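Local coordinates for malonyl CoA-acyl carrier protein transacylase (Burkholderia pseudomallei 1710b, PDB 3EZO) that probably transfers the malonyl group from malonyl-CoA to the holo acyl carrier protein, yielding malonyl-ACP and free CoA, at residues A[82-86]-A[309-313]; A[107-111]-A[226-232]; A[168-172]-A[290-294]. One frame throughout, in Å; residues are numbered along the deposited sequence.

Interaction 1: A[82-86]-A[309-313]; sequences AWQQA and LDEAL
The indole of W83 reaches from the last turn of helix 65-85 to helix 306-314, where its six-membered ring meets L313 and A312. L313 makes a CH-pi contact: its methyl CD2 lies over one face of that ring, 4.0 Å from the centroid and 22° off the normal, displaced toward the rim. The two side chains run past each other in opposite directions. W83 CG stands anti to the backbone N (chi1 170°), which carries the ring out from its own helix and across to the other.

The rest is van der Waals packing, mostly between apolar side chains. CZ3 of W83 meets A312 CB at 3.6 Å from an oblique direction, and the same ring atom comes within 3.4 Å of the backbone N of L313, so the rim of the indole lies against the helix backbone. That N is already bonded to L309 O within its own helix. L309 lies beside the indole and divides its methyls between two alanines: CD2 touches A86 CB at 3.6 Å, and CD1 lies 3.9 Å from A82 CB. CD1 also approaches A82 O, which accepts the backbone bond from A86 N that closes the last turn of helix 65-85. At the outer border A86 CB lies more loosely against L313 CD1, at 4.2 Å.

The contact packs the C-terminal helix 306-314 against the end of helix 65-85, beside edge strand 299-303 of the parallel sheet, whose V303 touches W83, L309 and A312; F13 meets the indole edge-to-face. The polar end of W83 has a different partner, NE1 hydrogen-bonding A89 O. With that atom paired, the indole can offer carbon to helix 306-314, and between these segments the contact rests on apolar burial and close fit.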
loop_
_atom_site.group_PDB
_atom_site.type_symbol
_atom_site.label_atom_id
_atom_site.label_comp_id
_atom_site.label_asym_id
_atom_site.label_seq_id
_atom_site.Cartn_x
_atom_site.Cartn_y
_atom_site.Cartn_z
ATOM N N ALA A 82 -16.857 -8.123 -3.074
ATOM C CA ALA A 82 -17.329 -8.925 -4.249
ATOM C C ALA A 82 -16.891 -10.380 -4.145
ATOM O O ALA A 82 -17.622 -11.322 -4.526
ATOM C CB ALA A 82 -16.799 -8.341 -5.530
ATOM N N TRP A 83 -15.660 -10.578 -3.685
ATOM C CA TRP A 83 -15.150 -11.924 -3.453
ATOM C C TRP A 83 -16.085 -12.665 -2.480
ATOM O O TRP A 83 -16.494 -13.777 -2.745
ATOM C CB TRP A 83 -13.706 -11.864 -2.954
ATOM C CG TRP A 83 -13.133 -13.151 -2.453
ATOM C CD1 TRP A 83 -13.097 -13.563 -1.178
ATOM C CD2 TRP A 83 -12.486 -14.165 -3.223
ATOM N NE1 TRP A 83 -12.450 -14.769 -1.079
ATOM C CE2 TRP A 83 -12.074 -15.165 -2.331
ATOM C CE3 TRP A 83 -12.231 -14.331 -4.583
ATOM C CZ2 TRP A 83 -11.412 -16.305 -2.744
ATOM C CZ3 TRP A 83 -11.579 -15.455 -5.001
ATOM C CH2 TRP A 83 -11.167 -16.443 -4.077
ATOM N N GLN A 84 -16.452 -12.020 -1.381
ATOM C CA GLN A 84 -17.361 -12.613 -0.388
ATOM C C GLN A 84 -18.767 -12.897 -0.935
ATOM O O GLN A 84 -19.292 -13.993 -0.660
ATOM C CB GLN A 84 -17.511 -11.719 0.848
ATOM C CG GLN A 84 -16.258 -11.597 1.713
ATOM C CD GLN A 84 -16.433 -10.547 2.798
ATOM O OE1 GLN A 84 -16.618 -9.376 2.493
ATOM N NE2 GLN A 84 -16.373 -10.959 4.070
ATOM N N GLN A 85 -19.358 -11.887 -1.613
ATOM C CA GLN A 85 -20.678 -11.963 -2.261
ATOM C C GLN A 85 -20.727 -13.153 -3.214
ATOM O O GLN A 85 -21.772 -13.788 -3.336
ATOM C CB GLN A 85 -21.112 -10.626 -2.976
ATOM C CG GLN A 85 -22.663 -10.554 -3.473
ATOM C CD GLN A 85 -23.009 -9.483 -4.603
ATOM O OE1 GLN A 85 -22.568 -8.356 -4.572
ATOM N NE2 GLN A 85 -23.864 -9.873 -5.558
ATOM N N ALA A 86 -19.599 -13.452 -3.857
ATOM C CA ALA A 86 -19.443 -14.581 -4.749
ATOM C C ALA A 86 -19.212 -15.891 -4.020
ATOM O O ALA A 86 -19.076 -16.934 -4.664
ATOM C CB ALA A 86 -18.264 -14.336 -5.749
ATOM N N LEU A 309 -12.043 -12.530 -10.781
ATOM C CA LEU A 309 -12.590 -13.083 -9.547
ATOM C C LEU A 309 -12.906 -14.576 -9.717
ATOM O O LEU A 309 -12.505 -15.389 -8.898
ATOM C CB LEU A 309 -13.830 -12.327 -9.093
ATOM C CG LEU A 309 -14.458 -12.567 -7.691
ATOM C CD1 LEU A 309 -15.445 -11.425 -7.403
ATOM C CD2 LEU A 309 -15.160 -13.903 -7.547
ATOM N N ASP A 310 -13.608 -14.933 -10.791
ATOM C CA ASP A 310 -13.867 -16.371 -11.070
ATOM C C ASP A 310 -12.622 -17.217 -11.226
ATOM O O ASP A 310 -12.562 -18.319 -10.705
ATOM C CB ASP A 310 -14.777 -16.547 -12.287
ATOM C CG ASP A 310 -16.183 -16.178 -11.983
ATOM O OD1 ASP A 310 -16.509 -16.120 -10.777
ATOM O OD2 ASP A 310 -16.955 -15.884 -12.931
ATOM N N GLU A 311 -11.620 -16.717 -11.932
ATOM C CA GLU A 311 -10.355 -17.439 -11.985
ATOM C C GLU A 311 -9.687 -17.563 -10.616
ATOM O O GLU A 311 -8.995 -18.536 -10.342
ATOM C CB GLU A 311 -9.393 -16.776 -12.989
ATOM C CG GLU A 311 -9.715 -17.094 -14.440
ATOM C CD GLU A 311 -9.706 -18.620 -14.737
ATOM O OE1 GLU A 311 -8.642 -19.283 -14.578
ATOM O OE2 GLU A 311 -10.775 -19.162 -15.110
ATOM N N ALA A 312 -9.848 -16.559 -9.769
ATOM C CA ALA A 312 -9.276 -16.604 -8.426
ATOM C C ALA A 312 -10.045 -17.617 -7.571
ATOM O O ALA A 312 -9.442 -18.399 -6.838
ATOM C CB ALA A 312 -9.283 -15.225 -7.800
ATOM N N LEU A 313 -11.370 -17.620 -7.673
ATOM C CA LEU A 313 -12.179 -18.685 -7.055
ATOM C C LEU A 313 -11.619 -20.088 -7.326
ATOM O O LEU A 313 -11.608 -20.938 -6.420
ATOM C CB LEU A 313 -13.663 -18.604 -7.483
ATOM C CG LEU A 313 -14.507 -17.476 -6.885
ATOM C CD1 LEU A 313 -15.931 -17.372 -7.534
ATOM C CD2 LEU A 313 -14.610 -17.615 -5.374
#

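Interaction 2: A[107-111]-A[226-232]; sequences AAGAI and DVKAPKI
A108 O and A110 O, two carbonyls from the turn that ends helix 99-107, each accept a backbone hydrogen bond from the loop 226-232. K231 N donates to A108 O at 2.8 Å with an N-H...O angle of 165°, and K228 N donates to A110 O, also at 2.8 Å, with an angle of 172°. Each oxygen has a CA-H...O contact as well, that of V227 CA to A110 O being 3.3 Å. In return, A110 CA approaches K228 O at 3.2 Å.

The small side chains of A108 and A110 are consistent with this close approach of the backbones. A108 CB touches both P230 CB (3.8 Å) and I232 CB, while at the other end I111 CG1 meets V227 CG2. K231 takes the less common rotamer in which CG sits between its own N and carbonyl carbon (chi1 73°); the extended chain then runs back along the helix end, passing CG over A108 O at 3.3 Å and CE near A107 O.

Two waters add a second layer. One donates to A107 O and has a weak bond with K231 NZ, and the other bridges G109 O and A229 O. G109 sets the path of the turn: its positive phi and the bonds back into the last helical turn make a Schellman motif, which swings the following residues alongside 226-232.

Around this loop pair, I249 of helix 246-256 touches V227 and P230, L105 of helix 99-107 touches A110 and I111, and Y80 of helix 65-85 touches A107 and I232 just before strand 233-234 begins.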
loop_
_atom_site.group_PDB
_atom_site.type_symbol
_atom_site.label_atom_id
_atom_site.label_comp_id
_atom_site.label_asym_id
_atom_site.label_seq_id
_atom_site.Cartn_x
_atom_site.Cartn_y
_atom_site.Cartn_z
ATOM N N ALA A 107 -10.456 -5.713 5.940
ATOM C CA ALA A 107 -10.808 -7.092 5.592
ATOM C C ALA A 107 -10.709 -8.021 6.816
ATOM O O ALA A 107 -11.540 -8.901 6.990
ATOM C CB ALA A 107 -9.915 -7.603 4.456
ATOM N N ALA A 108 -9.700 -7.799 7.670
ATOM C CA ALA A 108 -9.459 -8.614 8.896
ATOM C C ALA A 108 -10.366 -8.230 10.054
ATOM O O ALA A 108 -10.287 -8.807 11.131
ATOM C CB ALA A 108 -7.928 -8.485 9.357
ATOM N N GLY A 109 -11.238 -7.260 9.860
ATOM C CA GLY A 109 -12.203 -6.903 10.928
ATOM C C GLY A 109 -11.586 -6.058 12.037
ATOM O O GLY A 109 -12.186 -5.836 13.071
ATOM N N ALA A 110 -10.360 -5.580 11.841
ATOM C CA ALA A 110 -9.724 -4.754 12.862
ATOM C C ALA A 110 -10.263 -3.304 12.873
ATOM O O ALA A 110 -10.334 -2.680 13.915
ATOM C CB ALA A 110 -8.171 -4.802 12.683
ATOM N N ILE A 111 -10.599 -2.776 11.692
ATOM C CA ILE A 111 -11.060 -1.407 11.542
ATOM C C ILE A 111 -12.316 -1.437 10.665
ATOM O O ILE A 111 -12.295 -2.015 9.600
ATOM C CB ILE A 111 -9.986 -0.498 10.872
ATOM C CG1 ILE A 111 -8.688 -0.436 11.711
ATOM C CG2 ILE A 111 -10.522 0.966 10.683
ATOM C CD1 ILE A 111 -7.506 0.353 11.003
ATOM N N ASP A 226 -11.673 3.161 17.014
ATOM C CA ASP A 226 -11.917 1.858 17.634
ATOM C C ASP A 226 -11.274 0.760 16.820
ATOM O O ASP A 226 -11.796 0.375 15.784
ATOM C CB ASP A 226 -13.424 1.551 17.706
ATOM C CG ASP A 226 -13.718 0.281 18.517
ATOM O OD1 ASP A 226 -12.976 0.016 19.491
ATOM O OD2 ASP A 226 -14.674 -0.433 18.198
ATOM N N VAL A 227 -10.133 0.275 17.248
ATOM C CA VAL A 227 -9.488 -0.790 16.538
ATOM C C VAL A 227 -9.742 -2.033 17.369
ATOM O O VAL A 227 -9.603 -1.985 18.579
ATOM C CB VAL A 227 -7.966 -0.532 16.355
ATOM C CG1 VAL A 227 -7.273 -1.783 15.785
ATOM C CG2 VAL A 227 -7.724 0.751 15.491
ATOM N N LYS A 228 -10.093 -3.122 16.689
ATOM C CA LYS A 228 -10.400 -4.403 17.281
ATOM C C LYS A 228 -9.371 -5.446 16.898
ATOM O O LYS A 228 -8.733 -5.327 15.844
ATOM C CB LYS A 228 -11.716 -4.892 16.695
ATOM C CG LYS A 228 -12.881 -3.973 16.891
ATOM C CD LYS A 228 -13.915 -4.555 17.782
ATOM C CE LYS A 228 -15.258 -3.887 17.544
ATOM N NZ LYS A 228 -16.127 -4.197 18.682
ATOM N N ALA A 229 -9.258 -6.509 17.695
ATOM C CA ALA A 229 -8.312 -7.601 17.404
ATOM C C ALA A 229 -8.740 -8.271 16.105
ATOM O O ALA A 229 -9.905 -8.571 15.955
ATOM C CB ALA A 229 -8.308 -8.648 18.548
ATOM N N PRO A 230 -7.799 -8.505 15.173
ATOM C CA PRO A 230 -8.200 -9.032 13.869
ATOM C C PRO A 230 -8.683 -10.482 13.914
ATOM O O PRO A 230 -8.229 -11.268 14.725
ATOM C CB PRO A 230 -6.946 -8.877 12.989
ATOM C CG PRO A 230 -5.858 -8.455 13.854
ATOM C CD PRO A 230 -6.387 -8.071 15.210
ATOM N N LYS A 231 -9.608 -10.821 13.029
ATOM C CA LYS A 231 -10.076 -12.184 12.881
ATOM C C LYS A 231 -9.261 -12.916 11.837
ATOM O O LYS A 231 -9.459 -14.099 11.612
ATOM C CB LYS A 231 -11.560 -12.174 12.487
ATOM C CG LYS A 231 -11.826 -11.733 11.064
ATOM C CD LYS A 231 -13.318 -11.262 10.845
ATOM C CE LYS A 231 -13.547 -10.619 9.440
ATOM N NZ LYS A 231 -14.889 -9.948 9.371
ATOM N N ILE A 232 -8.371 -12.204 11.148
ATOM C CA ILE A 232 -7.443 -12.816 10.211
ATOM C C ILE A 232 -6.065 -12.266 10.551
ATOM O O ILE A 232 -5.939 -11.060 10.802
ATOM C CB ILE A 232 -7.705 -12.390 8.755
ATOM C CG1 ILE A 232 -9.138 -12.699 8.314
ATOM C CG2 ILE A 232 -6.732 -13.116 7.785
ATOM C CD1 ILE A 232 -9.401 -12.255 6.855
HETATM O O HOH W 1 -14.020 -9.728 6.499
HETATM O O HOH W 2 -12.479 -8.621 14.565
#

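Interaction 3: A[168-172]-A[290-294]; sequences NAPAQ and LTKRI
A classic beta bulge, with N168 and A169 both facing Q172, and the type II turn A169-Q172 form the hairpin tip that joins strands 162-169 and 172-176 of the antiparallel sheet. This tip lies against the last turn of helix 286-294. L290 packs against it: CD1 is 3.5 Å from N168 O, and CD2 touches both A169 CB and Q172 NE2, the last at 3.6 Å. I294 brings CD1 to the same carbonyl, 3.4 Å from N168 O, and its CG1 lies 4.0 Å from P170 CD.

R293 bends toward the turn at chi2 (-89°) and chi3, but its guanidinium is modelled implausibly close to P170 O, so its exact position is doubtful. As modelled, one face lies over A169 CB, which is 3.7 Å from the plane and offset toward the rim. NH1 makes a weak hydrogen bond to OE1 of the extended Q172 side chain (2.8 Å, N-H...O 118°), subject to the same doubt.

The amide of N168 has its polar partner outside the contact: OD1 is hydrogen-bonded to H97 NE2, and the side chain lies about 8 Å from that of S98, a predicted active-site residue. The helix thus offers mainly aliphatic groups, including methyls against N168 O, and the weak R293-Q172 bond adds little certain hold, while N168 ties the same tip to the neighbourhood of the probable catalytic serine.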
loop_
_atom_site.group_PDB
_atom_site.type_symbol
_atom_site.label_atom_id
_atom_site.label_comp_id
_atom_site.label_asym_id
_atom_site.label_seq_id
_atom_site.Cartn_x
_atom_site.Cartn_y
_atom_site.Cartn_z
ATOM N N ASN A 168 10.421 -3.754 -2.437
ATOM C CA ASN A 168 9.278 -4.219 -3.226
ATOM C C ASN A 168 9.477 -5.556 -3.895
ATOM O O ASN A 168 8.548 -6.368 -3.924
ATOM C CB ASN A 168 8.948 -3.158 -4.288
ATOM C CG ASN A 168 8.324 -1.938 -3.669
ATOM O OD1 ASN A 168 7.933 -1.966 -2.491
ATOM N ND2 ASN A 168 8.261 -0.858 -4.411
ATOM N N ALA A 169 10.678 -5.784 -4.417
ATOM C CA ALA A 169 11.055 -7.078 -4.991
ATOM C C ALA A 169 12.554 -7.095 -5.048
ATOM O O ALA A 169 13.191 -6.038 -4.953
ATOM C CB ALA A 169 10.461 -7.237 -6.414
ATOM N N PRO A 170 13.146 -8.274 -5.177
ATOM C CA PRO A 170 14.587 -8.282 -5.461
ATOM C C PRO A 170 14.942 -7.302 -6.574
ATOM O O PRO A 170 14.312 -7.304 -7.638
ATOM C CB PRO A 170 14.854 -9.725 -5.931
ATOM C CG PRO A 170 13.743 -10.529 -5.327
ATOM C CD PRO A 170 12.556 -9.623 -5.247
ATOM N N ALA A 171 15.948 -6.476 -6.329
ATOM C CA ALA A 171 16.437 -5.543 -7.310
ATOM C C ALA A 171 15.437 -4.454 -7.621
ATOM O O ALA A 171 15.553 -3.754 -8.631
ATOM C CB ALA A 171 16.908 -6.293 -8.611
ATOM N N GLN A 172 14.488 -4.243 -6.714
ATOM C CA GLN A 172 13.506 -3.194 -6.888
ATOM C C GLN A 172 13.252 -2.464 -5.537
ATOM O O GLN A 172 12.607 -3.007 -4.630
ATOM C CB GLN A 172 12.261 -3.829 -7.475
ATOM C CG GLN A 172 11.154 -2.911 -7.663
ATOM C CD GLN A 172 10.072 -3.468 -8.656
ATOM O OE1 GLN A 172 10.269 -4.477 -9.366
ATOM N NE2 GLN A 172 8.934 -2.794 -8.678
ATOM N N LEU A 290 4.970 -8.249 -8.181
ATOM C CA LEU A 290 5.987 -8.382 -7.138
ATOM C C LEU A 290 6.039 -9.805 -6.574
ATOM O O LEU A 290 7.134 -10.323 -6.358
ATOM C CB LEU A 290 5.792 -7.362 -6.030
ATOM C CG LEU A 290 5.724 -5.889 -6.397
ATOM C CD1 LEU A 290 5.559 -5.062 -5.111
ATOM C CD2 LEU A 290 6.972 -5.432 -7.256
ATOM N N THR A 291 4.874 -10.447 -6.367
ATOM C CA THR A 291 4.838 -11.812 -5.823
ATOM C C THR A 291 5.672 -12.730 -6.732
ATOM O O THR A 291 6.530 -13.502 -6.241
ATOM C CB THR A 291 3.392 -12.354 -5.719
ATOM O OG1 THR A 291 2.611 -11.513 -4.865
ATOM C CG2 THR A 291 3.356 -13.797 -5.199
ATOM N N LYS A 292 5.458 -12.609 -8.054
ATOM C CA LYS A 292 6.200 -13.401 -9.040
ATOM C C LYS A 292 7.717 -13.252 -8.838
ATOM O O LYS A 292 8.452 -14.226 -8.881
ATOM C CB LYS A 292 5.862 -13.003 -10.496
ATOM C CG LYS A 292 4.436 -13.224 -10.952
ATOM C CD LYS A 292 4.244 -12.828 -12.445
ATOM C CE LYS A 292 2.809 -13.069 -12.970
ATOM N NZ LYS A 292 1.855 -11.903 -12.765
ATOM N N ARG A 293 8.157 -12.020 -8.617
ATOM C CA ARG A 293 9.573 -11.712 -8.459
ATOM C C ARG A 293 10.143 -12.165 -7.118
ATOM O O ARG A 293 11.315 -12.524 -7.019
ATOM C CB ARG A 293 9.783 -10.203 -8.562
ATOM C CG ARG A 293 9.189 -9.527 -9.802
ATOM C CD ARG A 293 10.126 -9.501 -10.925
ATOM N NE ARG A 293 11.440 -9.278 -10.343
ATOM C CZ ARG A 293 11.925 -8.102 -9.934
ATOM N NH1 ARG A 293 11.233 -6.963 -10.095
ATOM N NH2 ARG A 293 13.135 -8.079 -9.370
ATOM N N ILE A 294 9.340 -12.062 -6.065
ATOM C CA ILE A 294 9.784 -12.419 -4.727
ATOM C C ILE A 294 9.972 -13.954 -4.570
ATOM O O ILE A 294 10.934 -14.432 -3.947
ATOM C CB ILE A 294 8.806 -11.861 -3.670
ATOM C CG1 ILE A 294 8.925 -10.323 -3.617
ATOM C CG2 ILE A 294 9.082 -12.463 -2.298
ATOM C CD1 ILE A 294 7.667 -9.599 -3.134
#

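Interaction 1 encloses the other two along the chain, whereas interactions 2 and 3 interlock, their segments alternating in the order 107-111, 168-172, 226-232, 290-294. None touches another: interactions 1 and 2, with centres about 21 Å apart, come within about 6 Å at their nearest atoms, and interaction 3 lies about 26 and 28 Å from them between centres. Interactions 1 and 2 are linked through helix 65-85 and lie at the periphery of the parallel sheet, near its edge strands 299-303 and 233-234 respectively. Interaction 3 joins the antiparallel sheet to helix 286-294, which follows strand 277-281 and precedes strand 299-303 in the chain, connecting the two sheets' parts near the predicted active site.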